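Local coordinates for protein CDP-4-keto-6-deoxy-D-glucose-3-dehydrase (Yersinia pseudotuberculosis, PDB 3BB8) that probably dehydrates CDP-4-keto-6-deoxy-D-glucose at C3 with a vitamin B6 coenzyme, a step in making lipopolysaccharide sugars, at residues 243-248 with 284-290; 90-95 with 126-130; 77-83 with 228-234. The protein carries 1 engineered substitution. One frame throughout, in Å; residues are numbered along the deposited sequence.

Contact 1 (243-248 with 284-290). With PLP (pyridoxal-5'-phosphate), chain E.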
loop_
_atom_site.group_PDB
_atom_site.type_symbol
_atom_site.label_atom_id
_atom_site.label_comp_id
_atom_site.label_asym_id
_atom_site.label_seq_id
_atom_site.Cartn_x
_atom_site.Cartn_y
_atom_site.Cartn_z
ATOM N N SER A 243 -11.645 -0.061 8.151
ATOM C CA SER A 243 -11.139 -1.071 9.071
ATOM C C SER A 243 -10.095 -1.941 8.363
ATOM O O SER A 243 -9.014 -2.198 8.902
ATOM C CB SER A 243 -12.290 -1.941 9.571
ATOM O OG SER A 243 -11.815 -2.994 10.392
ATOM N N PHE A 244 -10.424 -2.394 7.159
ATOM C CA PHE A 244 -9.505 -3.220 6.383
ATOM C C PHE A 244 -8.228 -2.438 6.049
ATOM O O PHE A 244 -7.122 -2.983 6.068
ATOM C CB PHE A 244 -10.179 -3.678 5.102
ATOM C CG PHE A 244 -11.006 -4.920 5.260
ATOM C CD1 PHE A 244 -10.401 -6.144 5.534
ATOM C CD2 PHE A 244 -12.390 -4.878 5.092
ATOM C CE1 PHE A 244 -11.159 -7.316 5.636
ATOM C CE2 PHE A 244 -13.158 -6.046 5.191
ATOM C CZ PHE A 244 -12.539 -7.266 5.462
ATOM N N ARG A 245 -8.386 -1.153 5.760
ATOM C CA ARG A 245 -7.239 -0.329 5.437
ATOM C C ARG A 245 -6.388 -0.102 6.677
ATOM O O ARG A 245 -5.164 -0.089 6.607
ATOM C CB ARG A 245 -7.673 1.032 4.869
ATOM C CG ARG A 245 -6.484 1.880 4.420
ATOM C CD ARG A 245 -6.852 3.346 4.195
ATOM N NE ARG A 245 -7.248 4.024 5.425
ATOM C CZ ARG A 245 -7.829 5.226 5.466
ATOM N NH1 ARG A 245 -8.085 5.898 4.343
ATOM N NH2 ARG A 245 -8.169 5.753 6.634
ATOM N N ASP A 246 -7.046 0.065 7.816
ATOM C CA ASP A 246 -6.340 0.325 9.055
ATOM C C ASP A 246 -6.098 -0.866 9.998
ATOM O O ASP A 246 -6.570 -0.879 11.133
ATOM C CB ASP A 246 -7.051 1.460 9.805
ATOM C CG ASP A 246 -7.242 2.713 8.946
ATOM O OD1 ASP A 246 -6.512 2.896 7.944
ATOM O OD2 ASP A 246 -8.120 3.535 9.281
ATOM N N TRP A 247 -5.338 -1.849 9.521
ATOM C CA TRP A 247 -4.958 -3.041 10.280
ATOM C C TRP A 247 -6.114 -3.948 10.654
ATOM O O TRP A 247 -5.957 -4.885 11.446
ATOM C CB TRP A 247 -4.187 -2.645 11.550
ATOM C CG TRP A 247 -2.945 -1.801 11.323
ATOM C CD1 TRP A 247 -1.732 -2.225 10.842
ATOM C CD2 TRP A 247 -2.807 -0.387 11.565
ATOM N NE1 TRP A 247 -0.851 -1.161 10.771
ATOM C CE2 TRP A 247 -1.485 -0.026 11.206
ATOM C CE3 TRP A 247 -3.670 0.605 12.049
ATOM C CZ2 TRP A 247 -1.007 1.291 11.318
ATOM C CZ3 TRP A 247 -3.191 1.927 12.164
ATOM C CH2 TRP A 247 -1.869 2.252 11.797
ATOM N N GLY A 248 -7.273 -3.691 10.065
ATOM C CA GLY A 248 -8.442 -4.490 10.378
ATOM C C GLY A 248 -8.971 -4.185 11.770
ATOM O O GLY A 248 -9.721 -4.979 12.341
ATOM N N HIS A 284 -11.482 -7.250 11.589
ATOM C CA HIS A 284 -11.324 -7.753 10.220
ATOM C C HIS A 284 -9.905 -8.211 9.898
ATOM O O HIS A 284 -8.942 -7.810 10.559
ATOM C CB HIS A 284 -11.719 -6.679 9.200
ATOM C CG HIS A 284 -13.159 -6.265 9.268
ATOM N ND1 HIS A 284 -14.190 -7.083 8.861
ATOM C CD2 HIS A 284 -13.734 -5.097 9.646
ATOM C CE1 HIS A 284 -15.336 -6.436 8.979
ATOM N NE2 HIS A 284 -15.087 -5.231 9.452
ATOM N N LEU A 285 -9.800 -9.068 8.884
ATOM C CA LEU A 285 -8.522 -9.579 8.391
ATOM C C LEU A 285 -7.993 -8.402 7.565
ATOM O O LEU A 285 -8.206 -8.324 6.346
ATOM C CB LEU A 285 -8.778 -10.795 7.497
ATOM C CG LEU A 285 -7.589 -11.592 6.971
ATOM C CD1 LEU A 285 -6.788 -12.148 8.137
ATOM C CD2 LEU A 285 -8.101 -12.724 6.078
ATOM N N GLY A 286 -7.310 -7.482 8.234
ATOM C CA GLY A 286 -6.839 -6.290 7.559
ATOM C C GLY A 286 -5.427 -6.209 7.024
ATOM O O GLY A 286 -4.637 -7.156 7.087
ATOM N N TYR A 287 -5.146 -5.028 6.482
ATOM C CA TYR A 287 -3.866 -4.658 5.883
ATOM C C TYR A 287 -3.509 -3.322 6.502
ATOM O O TYR A 287 -4.086 -2.912 7.498
ATOM C CB TYR A 287 -4.025 -4.391 4.378
ATOM C CG TYR A 287 -4.560 -5.534 3.562
ATOM C CD1 TYR A 287 -5.930 -5.714 3.388
ATOM C CD2 TYR A 287 -3.690 -6.451 2.974
ATOM C CE1 TYR A 287 -6.421 -6.790 2.645
ATOM C CE2 TYR A 287 -4.161 -7.516 2.242
ATOM C CZ TYR A 287 -5.526 -7.686 2.080
ATOM O OH TYR A 287 -5.973 -8.764 1.364
ATOM N N ASN A 288 -2.527 -2.666 5.904
ATOM C CA ASN A 288 -2.140 -1.315 6.282
ATOM C C ASN A 288 -1.850 -0.686 4.936
ATOM O O ASN A 288 -0.700 -0.605 4.485
ATOM C CB ASN A 288 -0.890 -1.251 7.141
ATOM C CG ASN A 288 -0.519 0.187 7.498
ATOM O OD1 ASN A 288 0.478 0.435 8.177
ATOM N ND2 ASN A 288 -1.321 1.144 7.031
ATOM N N LEU A 289 -2.919 -0.256 4.288
ATOM C CA LEU A 289 -2.830 0.518 3.066
ATOM C C LEU A 289 -3.173 2.005 3.123
ATOM O O LEU A 289 -4.096 2.464 2.446
ATOM C CB LEU A 289 -3.768 -0.217 2.106
ATOM C CG LEU A 289 -3.436 -1.706 1.913
ATOM C CD1 LEU A 289 -4.628 -2.435 1.300
ATOM C CD2 LEU A 289 -2.206 -1.850 1.036
ATOM N N LYS A 290 -2.436 2.755 3.939
ATOM C CA LYS A 290 -2.657 4.203 4.044
ATOM C C LYS A 290 -1.501 4.968 3.399
ATOM O O LYS A 290 -0.430 4.403 3.147
ATOM C CB LYS A 290 -2.785 4.651 5.507
ATOM C CG LYS A 290 -3.891 3.966 6.284
ATOM C CD LYS A 290 -4.105 4.602 7.657
ATOM C CE LYS A 290 -3.756 3.645 8.799
ATOM N NZ LYS A 290 -2.307 3.272 8.855
HETATM N N1 PLP E . 4.449 -6.324 12.652
HETATM C C2 PLP E . 4.757 -5.760 13.875
HETATM C C2A PLP E . 5.253 -6.692 14.984
HETATM C C3 PLP E . 4.608 -4.351 14.057
HETATM O O3 PLP E . 4.890 -3.751 15.235
HETATM C C4 PLP E . 4.135 -3.517 12.951
HETATM C C4A PLP E . 4.020 -1.988 13.191
HETATM C C5 PLP E . 3.822 -4.160 11.718
HETATM C C6 PLP E . 3.998 -5.592 11.607
HETATM C C5A PLP E . 3.320 -3.510 10.461
HETATM O O4P PLP E . 3.743 -2.235 10.270
HETATM P P PLP E . 2.829 -1.021 9.774
HETATM O O1P PLP E . 3.763 0.006 9.213
HETATM O O2P PLP E . 2.065 -0.494 11.128
HETATM O O3P PLP E . 1.802 -1.520 8.730
#
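Trp247 and Lys290 meet in a buried helix-end-to-loop contact, where the end of helix 235-245 lies against the loop before helix 293-323, beside a coenzyme held mainly by the second subunit. Lys290 NZ sits over the indole face, 3.7 Å from the centroid of the Trp247 six-membered ring, a cation-pi contact. Bends at chi3 (-115°) and chi4 (65°) curl the lysine chain over the ring. Its CD and CE pass Asp246 OD1, which accepts a nearly straight hydrogen bond from Arg245 NE at 2.9 Å, part of a salt bridge. At the indole edge, Trp247 NE1 donates to PLP O2P at 3.0 Å. Backbone hydrogen bonds run from Tyr287 N to Phe244 O at 2.9 Å and, bent, from Trp247 N to Tyr287 O at 2.6 Å. The Phe244 and His284 rings form an offset stack, planes 29° apart. His284 CB lies over the phenyl face, and Leu285 O meets the ring edge. Gly248 and Gly286 let the backbones close to 3.7 Å between their CA atoms. Phe244 packs on helix 86-96, Arg245 NH1 is hydrogen-bonded to Thr82 O of strand 79-83, and Phe120 and Tyr217 of the second subunit meet the indole.

Contact 2 (90-95 with 126-130)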
loop_
_atom_site.group_PDB
_atom_site.type_symbol
_atom_site.label_atom_id
_atom_site.label_comp_id
_atom_site.label_asym_id
_atom_site.label_seq_id
_atom_site.Cartn_x
_atom_site.Cartn_y
_atom_site.Cartn_z
ATOM N N ASN A 90 -8.917 -1.031 -5.387
ATOM C CA ASN A 90 -9.683 -2.178 -5.884
ATOM C C ASN A 90 -9.643 -3.308 -4.854
ATOM O O ASN A 90 -10.664 -3.952 -4.593
ATOM C CB ASN A 90 -9.125 -2.687 -7.220
ATOM C CG ASN A 90 -9.539 -1.816 -8.406
ATOM O OD1 ASN A 90 -8.969 -1.909 -9.492
ATOM N ND2 ASN A 90 -10.534 -0.977 -8.202
ATOM N N LEU A 91 -8.472 -3.552 -4.270
ATOM C CA LEU A 91 -8.322 -4.612 -3.265
ATOM C C LEU A 91 -9.246 -4.403 -2.065
ATOM O O LEU A 91 -9.924 -5.335 -1.632
ATOM C CB LEU A 91 -6.876 -4.685 -2.768
ATOM C CG LEU A 91 -6.612 -5.746 -1.690
ATOM C CD1 LEU A 91 -6.976 -7.125 -2.220
ATOM C CD2 LEU A 91 -5.150 -5.704 -1.274
ATOM N N LEU A 92 -9.276 -3.174 -1.545
ATOM C CA LEU A 92 -10.113 -2.825 -0.390
ATOM C C LEU A 92 -11.621 -2.889 -0.704
ATOM O O LEU A 92 -12.418 -3.333 0.124
ATOM C CB LEU A 92 -9.741 -1.419 0.115
ATOM C CG LEU A 92 -8.386 -1.286 0.834
ATOM C CD1 LEU A 92 -8.074 0.177 1.105
ATOM C CD2 LEU A 92 -8.437 -2.064 2.152
ATOM N N ALA A 93 -12.001 -2.448 -1.901
ATOM C CA ALA A 93 -13.398 -2.454 -2.333
ATOM C C ALA A 93 -13.983 -3.866 -2.342
ATOM O O ALA A 93 -15.047 -4.107 -1.775
ATOM C CB ALA A 93 -13.513 -1.828 -3.724
ATOM N N LEU A 94 -13.276 -4.801 -2.971
ATOM C CA LEU A 94 -13.733 -6.190 -3.060
ATOM C C LEU A 94 -13.626 -6.925 -1.724
ATOM O O LEU A 94 -14.510 -7.699 -1.367
ATOM C CB LEU A 94 -12.919 -6.936 -4.124
ATOM C CG LEU A 94 -13.328 -8.304 -4.683
ATOM C CD1 LEU A 94 -13.135 -9.409 -3.641
ATOM C CD2 LEU A 94 -14.764 -8.234 -5.161
ATOM N N THR A 95 -12.548 -6.679 -0.990
ATOM C CA THR A 95 -12.325 -7.337 0.291
ATOM C C THR A 95 -13.381 -6.964 1.315
ATOM O O THR A 95 -13.881 -7.819 2.035
ATOM C CB THR A 95 -10.939 -6.985 0.863
ATOM O OG1 THR A 95 -9.933 -7.413 -0.059
ATOM C CG2 THR A 95 -10.726 -7.673 2.229
ATOM N N PRO A 126 -8.050 -8.840 -7.013
ATOM C CA PRO A 126 -8.672 -8.883 -5.683
ATOM C C PRO A 126 -9.657 -10.045 -5.554
ATOM O O PRO A 126 -9.718 -10.698 -4.520
ATOM C CB PRO A 126 -9.347 -7.513 -5.572
ATOM C CG PRO A 126 -8.424 -6.621 -6.381
ATOM C CD PRO A 126 -8.161 -7.496 -7.605
ATOM N N THR A 127 -10.422 -10.298 -6.613
ATOM C CA THR A 127 -11.389 -11.393 -6.624
ATOM C C THR A 127 -10.679 -12.708 -6.355
ATOM O O THR A 127 -11.095 -13.485 -5.500
ATOM C CB THR A 127 -12.105 -11.495 -7.990
ATOM O OG1 THR A 127 -13.054 -10.428 -8.112
ATOM C CG2 THR A 127 -12.818 -12.827 -8.131
ATOM N N ILE A 128 -9.603 -12.948 -7.092
ATOM C CA ILE A 128 -8.811 -14.165 -6.948
ATOM C C ILE A 128 -8.088 -14.225 -5.593
ATOM O O ILE A 128 -7.971 -15.291 -4.975
ATOM C CB ILE A 128 -7.737 -14.251 -8.065
ATOM C CG1 ILE A 128 -8.410 -14.225 -9.439
ATOM C CG2 ILE A 128 -6.898 -15.498 -7.888
ATOM C CD1 ILE A 128 -7.460 -14.067 -10.595
ATOM N N GLN A 129 -7.588 -13.075 -5.148
ATOM C CA GLN A 129 -6.850 -13.003 -3.894
ATOM C C GLN A 129 -7.739 -13.209 -2.670
ATOM O O GLN A 129 -7.247 -13.406 -1.567
ATOM C CB GLN A 129 -6.090 -11.679 -3.832
ATOM C CG GLN A 129 -5.069 -11.553 -4.967
ATOM C CD GLN A 129 -4.521 -10.145 -5.132
ATOM O OE1 GLN A 129 -5.276 -9.166 -5.141
ATOM N NE2 GLN A 129 -3.196 -10.037 -5.273
ATOM N N ASN A 130 -9.053 -13.178 -2.872
ATOM C CA ASN A 130 -9.981 -13.417 -1.777
ATOM C C ASN A 130 -10.597 -14.799 -1.924
ATOM O O ASN A 130 -11.538 -15.152 -1.227
ATOM C CB ASN A 130 -11.075 -12.354 -1.741
ATOM C CG ASN A 130 -10.650 -11.121 -0.977
ATOM O OD1 ASN A 130 -10.202 -10.129 -1.562
ATOM N ND2 ASN A 130 -10.757 -11.187 0.351
#
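Leu91, Leu94 and Pro126 form the apolar core of this contact between helix 86-96 and helix 121-129. The proline ring is the main wedge. Its CG comes to 3.7 Å from Leu91 CA, close against the helix backbone. Its CB lies 3.9 Å from Leu94 CB and 4.1 Å from Leu91 CD1. The ring thus fits between two residues on the same side of helix 86-96. The CA atoms of Leu91 and Pro126 are 4.9 Å apart, so the helices come close at this point.

Leu94 extends this packing toward the end of the second helix. Its CG is anti to the backbone N (chi1 -166°), which carries the branch across to Thr127 and Asn130. Leu94 CD1 lies 3.8 Å from Pro126 O, and CG and CD2 face the Thr127 hydroxyl. Leu94 and Asn130 lie alongside each other, pointing opposite ways. Leu91 CD1 reaches the amide end of Gln129, the two side chains roughly perpendicular.

The polar part lies at Thr95. Its OG1 donates to Leu91 O at 2.6 Å, one turn back in the helix. The same oxygen accepts the Thr95 N-H at 3.0 Å. The two donors come from opposite faces of the carbonyl plane, and the bond from OG1 fixes the hydroxyl. The Asn130 side chain lies across Thr95.

On the second subunit, Tyr287 packs on both Leu91 and Gln129. Asn90 belongs to the coenzyme pocket and touches the pyridoxal phosphate. This is helix-on-helix packing in the large domain of the aspartate aminotransferase fold, between the coenzyme pocket and the subunit interface.

Contact 3 (77-83 with 228-234)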
loop_
_atom_site.group_PDB
_atom_site.type_symbol
_atom_site.label_atom_id
_atom_site.label_comp_id
_atom_site.label_asym_id
_atom_site.label_seq_id
_atom_site.Cartn_x
_atom_site.Cartn_y
_atom_site.Cartn_z
ATOM N N VAL A 77 -20.202 12.360 -3.666
ATOM C CA VAL A 77 -20.403 11.293 -2.686
ATOM C C VAL A 77 -19.941 11.741 -1.310
ATOM O O VAL A 77 -19.071 12.601 -1.188
ATOM C CB VAL A 77 -19.645 10.001 -3.061
ATOM C CG1 VAL A 77 -20.166 9.472 -4.377
ATOM C CG2 VAL A 77 -18.137 10.266 -3.122
ATOM N N PRO A 78 -20.523 11.161 -0.253
ATOM C CA PRO A 78 -20.176 11.502 1.129
ATOM C C PRO A 78 -18.899 10.867 1.680
ATOM O O PRO A 78 -18.156 11.510 2.419
ATOM C CB PRO A 78 -21.412 11.059 1.901
ATOM C CG PRO A 78 -21.822 9.817 1.163
ATOM C CD PRO A 78 -21.664 10.226 -0.296
ATOM N N TYR A 79 -18.636 9.617 1.312
ATOM C CA TYR A 79 -17.466 8.914 1.822
ATOM C C TYR A 79 -16.350 8.630 0.824
ATOM O O TYR A 79 -16.549 7.970 -0.198
ATOM C CB TYR A 79 -17.922 7.617 2.469
ATOM C CG TYR A 79 -19.062 7.840 3.426
ATOM C CD1 TYR A 79 -18.900 8.656 4.548
ATOM C CD2 TYR A 79 -20.315 7.272 3.196
ATOM C CE1 TYR A 79 -19.959 8.906 5.420
ATOM C CE2 TYR A 79 -21.385 7.514 4.064
ATOM C CZ TYR A 79 -21.199 8.333 5.173
ATOM O OH TYR A 79 -22.248 8.587 6.030
ATOM N N VAL A 80 -15.166 9.135 1.148
ATOM C CA VAL A 80 -13.985 8.957 0.321
ATOM C C VAL A 80 -12.814 8.583 1.224
ATOM O O VAL A 80 -12.496 9.297 2.165
ATOM C CB VAL A 80 -13.636 10.256 -0.443
ATOM C CG1 VAL A 80 -12.261 10.129 -1.104
ATOM C CG2 VAL A 80 -14.712 10.550 -1.492
ATOM N N LEU A 81 -12.180 7.453 0.928
ATOM C CA LEU A 81 -11.040 6.981 1.704
ATOM C C LEU A 81 -9.807 6.881 0.810
ATOM O O LEU A 81 -9.860 6.246 -0.247
ATOM C CB LEU A 81 -11.339 5.598 2.283
ATOM C CG LEU A 81 -12.401 5.467 3.370
ATOM C CD1 LEU A 81 -12.663 3.991 3.645
ATOM C CD2 LEU A 81 -11.923 6.180 4.634
ATOM N N THR A 82 -8.700 7.492 1.223
ATOM C CA THR A 82 -7.499 7.395 0.424
ATOM C C THR A 82 -6.758 6.106 0.741
ATOM O O THR A 82 -6.899 5.542 1.832
ATOM C CB THR A 82 -6.545 8.583 0.649
ATOM O OG1 THR A 82 -6.219 8.693 2.042
ATOM C CG2 THR A 82 -7.189 9.876 0.149
ATOM N N THR A 83 -5.976 5.636 -0.225
ATOM C CA THR A 83 -5.197 4.416 -0.055
ATOM C C THR A 83 -3.917 4.503 -0.901
ATOM O O THR A 83 -3.718 5.487 -1.606
ATOM C CB THR A 83 -6.048 3.177 -0.405
ATOM O OG1 THR A 83 -5.287 1.993 -0.160
ATOM C CG2 THR A 83 -6.507 3.225 -1.844
ATOM N N GLY A 228 -4.397 6.357 -4.332
ATOM C CA GLY A 228 -5.694 6.081 -4.917
ATOM C C GLY A 228 -6.761 6.331 -3.868
ATOM O O GLY A 228 -6.441 6.815 -2.781
ATOM N N ALA A 229 -8.018 5.992 -4.173
ATOM C CA ALA A 229 -9.086 6.187 -3.219
ATOM C C ALA A 229 -10.293 5.293 -3.455
ATOM O O ALA A 229 -10.608 4.926 -4.595
ATOM C CB ALA A 229 -9.531 7.659 -3.221
ATOM N N VAL A 230 -10.947 4.928 -2.354
ATOM C CA VAL A 230 -12.162 4.138 -2.394
ATOM C C VAL A 230 -13.233 5.137 -1.946
ATOM O O VAL A 230 -13.009 5.912 -1.011
ATOM C CB VAL A 230 -12.117 2.946 -1.405
ATOM C CG1 VAL A 230 -13.443 2.196 -1.423
ATOM C CG2 VAL A 230 -11.005 1.993 -1.794
ATOM N N PHE A 231 -14.368 5.153 -2.637
ATOM C CA PHE A 231 -15.450 6.052 -2.292
ATOM C C PHE A 231 -16.776 5.330 -2.392
ATOM O O PHE A 231 -16.923 4.389 -3.175
ATOM C CB PHE A 231 -15.418 7.318 -3.162
ATOM C CG PHE A 231 -15.294 7.062 -4.642
ATOM C CD1 PHE A 231 -16.416 6.790 -5.414
ATOM C CD2 PHE A 231 -14.053 7.165 -5.272
ATOM C CE1 PHE A 231 -16.314 6.630 -6.806
ATOM C CE2 PHE A 231 -13.932 7.008 -6.659
ATOM C CZ PHE A 231 -15.066 6.742 -7.429
ATOM N N THR A 232 -17.733 5.752 -1.573
ATOM C CA THR A 232 -19.031 5.097 -1.531
ATOM C C THR A 232 -20.074 6.047 -0.971
ATOM O O THR A 232 -19.755 7.150 -0.534
ATOM C CB THR A 232 -18.968 3.827 -0.630
ATOM O OG1 THR A 232 -20.226 3.142 -0.656
ATOM C CG2 THR A 232 -18.651 4.205 0.807
ATOM N N GLN A 233 -21.329 5.620 -0.991
ATOM C CA GLN A 233 -22.399 6.447 -0.468
ATOM C C GLN A 233 -22.920 5.798 0.800
ATOM O O GLN A 233 -23.720 6.382 1.534
ATOM C CB GLN A 233 -23.503 6.570 -1.513
ATOM C CG GLN A 233 -22.949 6.921 -2.887
ATOM C CD GLN A 233 -23.996 7.474 -3.818
ATOM O OE1 GLN A 233 -24.494 8.587 -3.616
ATOM N NE2 GLN A 233 -24.346 6.701 -4.844
ATOM N N SER A 234 -22.437 4.587 1.056
ATOM C CA SER A 234 -22.832 3.821 2.222
ATOM C C SER A 234 -21.896 3.983 3.415
ATOM O O SER A 234 -20.695 3.740 3.314
ATOM C CB SER A 234 -22.912 2.347 1.857
ATOM O OG SER A 234 -22.892 1.548 3.022
#
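Tyr79 to Thr83 pair with Gly228 to Thr232 as two antiparallel strands, their directions 155° apart. Six backbone hydrogen bonds join them, two at each hydrogen-bonded pair: Tyr79 with Thr232, Leu81 with Val230, and Thr83 with Gly228. The central pair is short and fairly straight. Leu81 N donates to Val230 O at 2.6 Å, and Val230 N donates to Leu81 O at 2.7 Å. At Thr83 and Gly228 both bonds are 2.9 Å, but each donor stands well above the plane of the carbonyl it meets.

Weaker CA-H...O contacts fill the non-hydrogen-bonded positions. Phe231 CA lies 3.0 Å from Tyr79 O, and Ala229 CA lies near Leu81 O.

The apolar contacts gather on the face that carries Val80, Thr82, Ala229 and Phe231. Val80 and Phe231 run side by side, with Val80 CG2 3.7 Å from Phe231 CB. Phe231 has its CG between the backbone N and the carbonyl carbon (chi1 49°), and its ring leads away from strand 79-83. Val77 CG2 meets the same Phe231 CB from the loop before the strand. On the other face, Tyr79 CB packs on Thr232 CG2 at 3.9 Å. The edge of the tyrosine ring meets Gln233 O, and Pro78 CB lies over one ring face.

Thr232 OG1 accepts from Ser234 N at 3.1 Å, forming an ST turn, and is also hydrogen-bonded to Asp210 O. Ser234 is the N-cap of helix 235-245. Helices 62-75 and 86-96 cover opposite faces of the pair, and strand 211-215 continues the sheet beyond strand 228-232. The antiparallel strand 228-232 next to parallel strands is characteristic of the central sheet in the aspartate aminotransferase fold.

In the fold
From the N terminus, strand 79-83 comes first and helix 86-96 follows directly. Strand 79-83 pairs with strand 228-232, so contact 3 closes a loop of 144 residues. Contact 2 is nested inside that loop; it joins helix 86-96 to helix 121-129 and closes a loop of 30 residues. Contact 1 comes later, in series with both: helix 235-245 follows strand 228-232, and its pairing with 284-290 closes a loop of 35 residues. Leu92, on helix 86-96, touches Phe244 and Arg245 of contact 1 and Thr83 and Val230 of contact 3. Thr83 OG1 also bonds to Leu289 O. Together the contacts tie the central sheet to its helices and to the subunit interface.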